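Local coordinates for protein beta subunit of photoactivated adenylyl cyclase (Beggiatoa sp. PS, PDB 5M2A) that probably converts ATP to cyclic AMP under blue-light control, coupling a flavin-binding BLUF photosensor domain to a class III adenylyl cyclase domain, at residues K154-S159 against G250-H255; G254-G259 against G273-V278. All blocks are in the same frame, centred on the assembly; numbering follows the deposited sequence. Where two conformers were deposited one is given.

How the interactions relate
Both contacts belong to the cyclase domain and share strand 247-258, where Gly254 takes part in both. Interaction 1 is the more buried: strand 150-161 lies beside 247-258, held by six backbone hydrogen bonds and by apolar side chains on the face of Ile155, Phe157, Leu251 and Tyr253. Interaction 2, further along the same strand, is smaller and partly open; there the start of helix 274-285 approaches with no direct hydrogen bond, only one bridging water and a small apolar patch. The two meet where Phe158 packs on Val276, where Lys154 packs on Val256, and probably through a bond from Ser252 OG to Ala275 O, so the helix also covers part of the sheet in interaction 1.

Interaction 1 (K154-S159 against G250-H255); sequences KIIFFS and GLSYGH
The carbonyl oxygen of Ser252 is gripped twice by the opposite strand. Ile156 N donates to Ser252 O at 2.8 Å, lying 37° out of the carbonyl plane and so off the lone pairs, while the CA-H of Ile155 closes in on the same oxygen, with Ile155 CA 3.0 Å from Ser252 O. The return bond, Ser252 N to Ile156 O at 3.0 Å, lies in its carbonyl plane. Matching pairs of bonds join Lys154 with Gly254 and Phe158 with Gly250, the latter including Gly250 N to Phe158 O at 2.8 Å. This is an antiparallel pairing within the central sheet of the class III nucleotidyl cyclase fold, and strand 150-161 runs on from here to Asp160 and Ile161 at the magnesium site.

The non-hydrogen-bonded pairs put their side chains on one face, which helix 215-235 covers over Phe157 and Leu251. Phe157 lays its ring obliquely against Leu251, carried there by a chi1 of 168° that sets CG anti to the backbone N, and Phe157 CD2 meets Leu251 CD2 at 3.5 Å. Ile155 and Tyr253 cross at about a right angle, Ile155 CG1 reaching Tyr253 CD1 at 3.8 Å. The same ring carbon, Tyr253 CD1, also sits 3.4 Å from Lys154 O. On the other face Ser252 OG lies 3.5 Å from Ile156 CB; its polar partner is probably Ala275 O in helix 274-285, which also packs through Ala279 on Ile156 and Phe158.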
loop_
_atom_site.group_PDB
_atom_site.type_symbol
_atom_site.label_atom_id
_atom_site.label_comp_id
_atom_site.label_asym_id
_atom_site.label_seq_id
_atom_site.Cartn_x
_atom_site.Cartn_y
_atom_site.Cartn_z
ATOM N N LYS A 154 6.778 -1.842 19.319
ATOM C CA LYS A 154 5.561 -1.227 18.816
ATOM C C LYS A 154 4.338 -1.820 19.495
ATOM O O LYS A 154 4.300 -3.011 19.827
ATOM C CB LYS A 154 5.381 -1.429 17.294
ATOM C CG LYS A 154 6.383 -0.713 16.409
ATOM C CD LYS A 154 6.143 0.781 16.404
ATOM C CE LYS A 154 6.761 1.448 15.177
ATOM N NZ LYS A 154 6.714 2.930 15.312
ATOM N N ILE A 155 3.329 -0.976 19.655
ATOM C CA ILE A 155 1.973 -1.428 19.937
ATOM C C ILE A 155 1.315 -1.656 18.592
ATOM O O ILE A 155 1.295 -0.754 17.747
ATOM C CB ILE A 155 1.190 -0.398 20.768
ATOM C CG1 ILE A 155 1.839 -0.253 22.148
ATOM C CG2 ILE A 155 -0.296 -0.813 20.879
ATOM C CD1 ILE A 155 1.231 0.849 23.025
ATOM N N ILE A 156 0.798 -2.858 18.381
ATOM C CA ILE A 156 0.112 -3.193 17.144
ATOM C C ILE A 156 -1.382 -3.099 17.403
ATOM O O ILE A 156 -1.880 -3.610 18.410
ATOM C CB ILE A 156 0.512 -4.594 16.645
ATOM C CG1 ILE A 156 2.032 -4.677 16.492
ATOM C CG2 ILE A 156 -0.152 -4.897 15.308
ATOM C CD1 ILE A 156 2.584 -3.781 15.375
ATOM N N PHE A 157 -2.089 -2.457 16.481
ATOM C CA PHE A 157 -3.518 -2.200 16.570
ATOM C C PHE A 157 -4.204 -2.966 15.442
ATOM O O PHE A 157 -3.768 -2.896 14.294
ATOM C CB PHE A 157 -3.737 -0.672 16.474
ATOM C CG PHE A 157 -5.176 -0.234 16.264
ATOM C CD1 PHE A 157 -5.813 -0.411 15.041
ATOM C CD2 PHE A 157 -5.844 0.460 17.270
ATOM C CE1 PHE A 157 -7.126 0.025 14.842
ATOM C CE2 PHE A 157 -7.167 0.910 17.071
ATOM C CZ PHE A 157 -7.802 0.692 15.863
ATOM N N PHE A 158 -5.265 -3.706 15.765
ATOM C CA PHE A 158 -6.142 -4.297 14.755
ATOM C C PHE A 158 -7.572 -3.991 15.155
ATOM O O PHE A 158 -7.945 -4.208 16.309
ATOM C CB PHE A 158 -5.979 -5.821 14.646
ATOM C CG PHE A 158 -4.845 -6.266 13.780
ATOM C CD1 PHE A 158 -4.962 -6.254 12.405
ATOM C CD2 PHE A 158 -3.669 -6.729 14.338
ATOM C CE1 PHE A 158 -3.923 -6.681 11.597
ATOM C CE2 PHE A 158 -2.624 -7.158 13.534
ATOM C CZ PHE A 158 -2.752 -7.133 12.164
ATOM N N SER A 159 -8.367 -3.484 14.215
ATOM C CA SER A 159 -9.791 -3.313 14.461
ATOM C C SER A 159 -10.554 -3.793 13.239
ATOM O O SER A 159 -10.095 -3.621 12.112
ATOM C CB SER A 159 -10.144 -1.861 14.773
ATOM O OG SER A 159 -9.904 -1.005 13.668
ATOM N N GLY A 250 -8.180 -5.147 18.989
ATOM C CA GLY A 250 -7.124 -5.808 19.750
ATOM C C GLY A 250 -5.845 -4.995 19.693
ATOM O O GLY A 250 -5.529 -4.394 18.664
ATOM N N LEU A 251 -5.111 -4.984 20.805
ATOM C CA LEU A 251 -3.816 -4.318 20.859
ATOM C C LEU A 251 -2.780 -5.257 21.444
ATOM O O LEU A 251 -3.052 -5.977 22.412
ATOM C CB LEU A 251 -3.867 -3.059 21.715
ATOM C CG LEU A 251 -4.971 -2.031 21.491
ATOM C CD1 LEU A 251 -4.886 -0.989 22.586
ATOM C CD2 LEU A 251 -4.835 -1.382 20.126
ATOM N N SER A 252 -1.570 -5.215 20.893
ATOM C CA SER A 252 -0.480 -6.004 21.440
ATOM C C SER A 252 0.754 -5.119 21.505
ATOM O O SER A 252 0.773 -4.012 20.965
ATOM C CB SER A 252 -0.190 -7.244 20.600
ATOM O OG SER A 252 0.318 -6.851 19.339
ATOM N N TYR A 253 1.765 -5.600 22.213
ATOM C CA TYR A 253 3.018 -4.871 22.351
ATOM C C TYR A 253 4.172 -5.847 22.221
ATOM O O TYR A 253 4.161 -6.910 22.850
ATOM C CB TYR A 253 3.097 -4.159 23.702
ATOM C CG TYR A 253 4.422 -3.474 23.933
ATOM C CD1 TYR A 253 4.810 -2.396 23.142
ATOM C CD2 TYR A 253 5.280 -3.894 24.933
ATOM C CE1 TYR A 253 6.017 -1.755 23.355
ATOM C CE2 TYR A 253 6.493 -3.255 25.152
ATOM C CZ TYR A 253 6.854 -2.193 24.354
ATOM O OH TYR A 253 8.054 -1.550 24.570
ATOM N N GLY A 254 5.173 -5.492 21.429
ATOM C CA GLY A 254 6.315 -6.378 21.351
ATOM C C GLY A 254 7.315 -5.884 20.337
ATOM O O GLY A 254 7.155 -4.816 19.735
ATOM N N HIS A 255 8.354 -6.696 20.173
ATOM C CA HIS A 255 9.400 -6.475 19.183
ATOM C C HIS A 255 8.873 -6.831 17.807
ATOM O O HIS A 255 8.368 -7.936 17.593
ATOM C CB HIS A 255 10.625 -7.337 19.490
ATOM C CG HIS A 255 11.203 -7.091 20.841
ATOM N ND1 HIS A 255 10.653 -6.191 21.729
ATOM C CD2 HIS A 255 12.274 -7.627 21.464
ATOM C CE1 HIS A 255 11.365 -6.183 22.840
ATOM N NE2 HIS A 255 12.353 -7.045 22.705
#

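Interaction 2 (G254-G259 against G273-V278); sequences GHVIEG and GDAVNV
Val256 and Ala275 make the apolar part of this contact. Val256 CB itself stays back from the loop residue before the helix, 4.8 Å from Gly273 CA. From there CG1 does the touching: placed anti to its own carbonyl carbon (chi1 -64°), Val256 CG1 comes within 4.0 Å of Ala275 CB and 4.3 Å of Gly273 CA. The other branch, Val256 CG2, turns to the neighbouring strand, where it packs on Lys154 CG. Ala275 points its methyl toward the strand, and besides Val256 it meets Gly254, with Ala275 CB 3.9 Å from Gly254 N.

The backbones are linked through one water. It donates to His255 O and accepts from Ala275 N, the latter bond 2.7 Å from nitrogen to water oxygen, and so supplies an acceptor for an N-H in the first turn of the helix. Gly273, lacking a side chain, can bring its CA to 4.0 Å from His255 O. Its own carbonyl takes the N-H of Val276, Val276 N to Gly273 O being 3.0 Å, a bond spanning three residues that ties the loop to the start of the helix.

Strand 266-272 pairs antiparallel with 247-258, with Ile257 and Leu272 sharing backbone bonds, and the chain then swings through Gly273 into helix 274-285. In one of its two conformers, Asp274 OD2 is hydrogen-bonded to Ser165 OG of the second subunit, and Ile257 packs on Val176 of that subunit. The helix start thus lies against the paired strands 150-161 and 247-258, and both it and strand 247-258 touch the dimer partner, with Val256 wedged between Lys154 and the first helical turn.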
loop_
_atom_site.group_PDB
_atom_site.type_symbol
_atom_site.label_atom_id
_atom_site.label_comp_id
_atom_site.label_asym_id
_atom_site.label_seq_id
_atom_site.Cartn_x
_atom_site.Cartn_y
_atom_site.Cartn_z
ATOM N N GLY A 254 5.173 -5.492 21.429
ATOM C CA GLY A 254 6.315 -6.378 21.351
ATOM C C GLY A 254 7.315 -5.884 20.337
ATOM O O GLY A 254 7.155 -4.816 19.735
ATOM N N HIS A 255 8.354 -6.696 20.173
ATOM C CA HIS A 255 9.400 -6.475 19.183
ATOM C C HIS A 255 8.873 -6.831 17.807
ATOM O O HIS A 255 8.368 -7.936 17.593
ATOM C CB HIS A 255 10.625 -7.337 19.490
ATOM C CG HIS A 255 11.203 -7.091 20.841
ATOM N ND1 HIS A 255 10.653 -6.191 21.729
ATOM C CD2 HIS A 255 12.274 -7.627 21.464
ATOM C CE1 HIS A 255 11.365 -6.183 22.840
ATOM N NE2 HIS A 255 12.353 -7.045 22.705
ATOM N N VAL A 256 8.981 -5.900 16.874
ATOM C CA VAL A 256 8.595 -6.161 15.498
ATOM C C VAL A 256 9.680 -5.605 14.601
ATOM O O VAL A 256 10.298 -4.581 14.915
ATOM C CB VAL A 256 7.222 -5.557 15.132
ATOM C CG1 VAL A 256 6.111 -6.206 15.967
ATOM C CG2 VAL A 256 7.222 -4.058 15.327
ATOM N N ILE A 257 9.946 -6.312 13.519
ATOM C CA ILE A 257 10.865 -5.834 12.502
ATOM C C ILE A 257 10.061 -4.964 11.551
ATOM O O ILE A 257 9.008 -5.381 11.063
ATOM C CB ILE A 257 11.526 -7.006 11.766
ATOM C CG1 ILE A 257 12.288 -7.875 12.767
ATOM C CG2 ILE A 257 12.460 -6.494 10.664
ATOM C CD1 ILE A 257 12.864 -9.134 12.149
ATOM N N GLU A 258 10.538 -3.749 11.305
ATOM C CA GLU A 258 9.861 -2.811 10.419
ATOM C C GLU A 258 10.790 -2.472 9.266
ATOM O O GLU A 258 11.964 -2.160 9.485
ATOM C CB GLU A 258 9.454 -1.530 11.162
ATOM C CG GLU A 258 8.875 -0.459 10.239
ATOM C CD GLU A 258 8.057 0.597 10.972
ATOM O OE1 GLU A 258 6.856 0.754 10.649
ATOM O OE2 GLU A 258 8.609 1.267 11.872
ATOM N N GLY A 259 10.277 -2.554 8.048
ATOM C CA GLY A 259 11.092 -2.224 6.899
ATOM C C GLY A 259 10.553 -2.826 5.615
ATOM O O GLY A 259 9.446 -3.356 5.559
ATOM N N GLY A 273 6.469 -9.927 13.426
ATOM C CA GLY A 273 6.706 -10.303 14.805
ATOM C C GLY A 273 5.455 -10.862 15.434
ATOM O O GLY A 273 4.348 -10.691 14.930
ATOM N N ASP A 274 5.668 -11.528 16.572
ATOM C CA ASP A 274 4.573 -12.165 17.303
ATOM C C ASP A 274 3.451 -11.189 17.600
ATOM O O ASP A 274 2.274 -11.560 17.583
ATOM C CB ASP A 274 5.100 -12.756 18.609
ATOM C CG ASP A 274 5.324 -14.240 18.519
ATOM O OD1 ASP A 274 4.573 -14.898 17.771
ATOM O OD2 ASP A 274 6.246 -14.744 19.194
ATOM N N ALA A 275 3.797 -9.932 17.881
ATOM C CA ALA A 275 2.788 -8.958 18.278
ATOM C C ALA A 275 1.721 -8.780 17.209
ATOM O O ALA A 275 0.564 -8.489 17.534
ATOM C CB ALA A 275 3.458 -7.624 18.599
ATOM N N VAL A 276 2.079 -8.942 15.930
ATOM C CA VAL A 276 1.083 -8.781 14.872
ATOM C C VAL A 276 0.005 -9.850 14.998
ATOM O O VAL A 276 -1.197 -9.551 14.992
ATOM C CB VAL A 276 1.754 -8.818 13.487
ATOM C CG1 VAL A 276 0.702 -8.769 12.384
ATOM C CG2 VAL A 276 2.746 -7.670 13.342
ATOM N N ASN A 277 0.418 -11.115 15.110
ATOM C CA ASN A 277 -0.551 -12.196 15.257
ATOM C C ASN A 277 -1.357 -12.045 16.544
ATOM O O ASN A 277 -2.566 -12.299 16.559
ATOM C CB ASN A 277 0.159 -13.548 15.227
ATOM C CG ASN A 277 -0.791 -14.706 15.460
ATOM O OD1 ASN A 277 -1.901 -14.725 14.927
ATOM N ND2 ASN A 277 -0.368 -15.670 16.275
ATOM N N VAL A 278 -0.704 -11.639 17.636
ATOM C CA VAL A 278 -1.408 -11.540 18.914
ATOM C C VAL A 278 -2.488 -10.471 18.846
ATOM O O VAL A 278 -3.612 -10.682 19.315
ATOM C CB VAL A 278 -0.425 -11.276 20.069
ATOM C CG1 VAL A 278 -1.201 -11.012 21.358
ATOM C CG2 VAL A 278 0.486 -12.460 20.254
HETATM O O HOH W 1 6.360 -9.280 18.626
#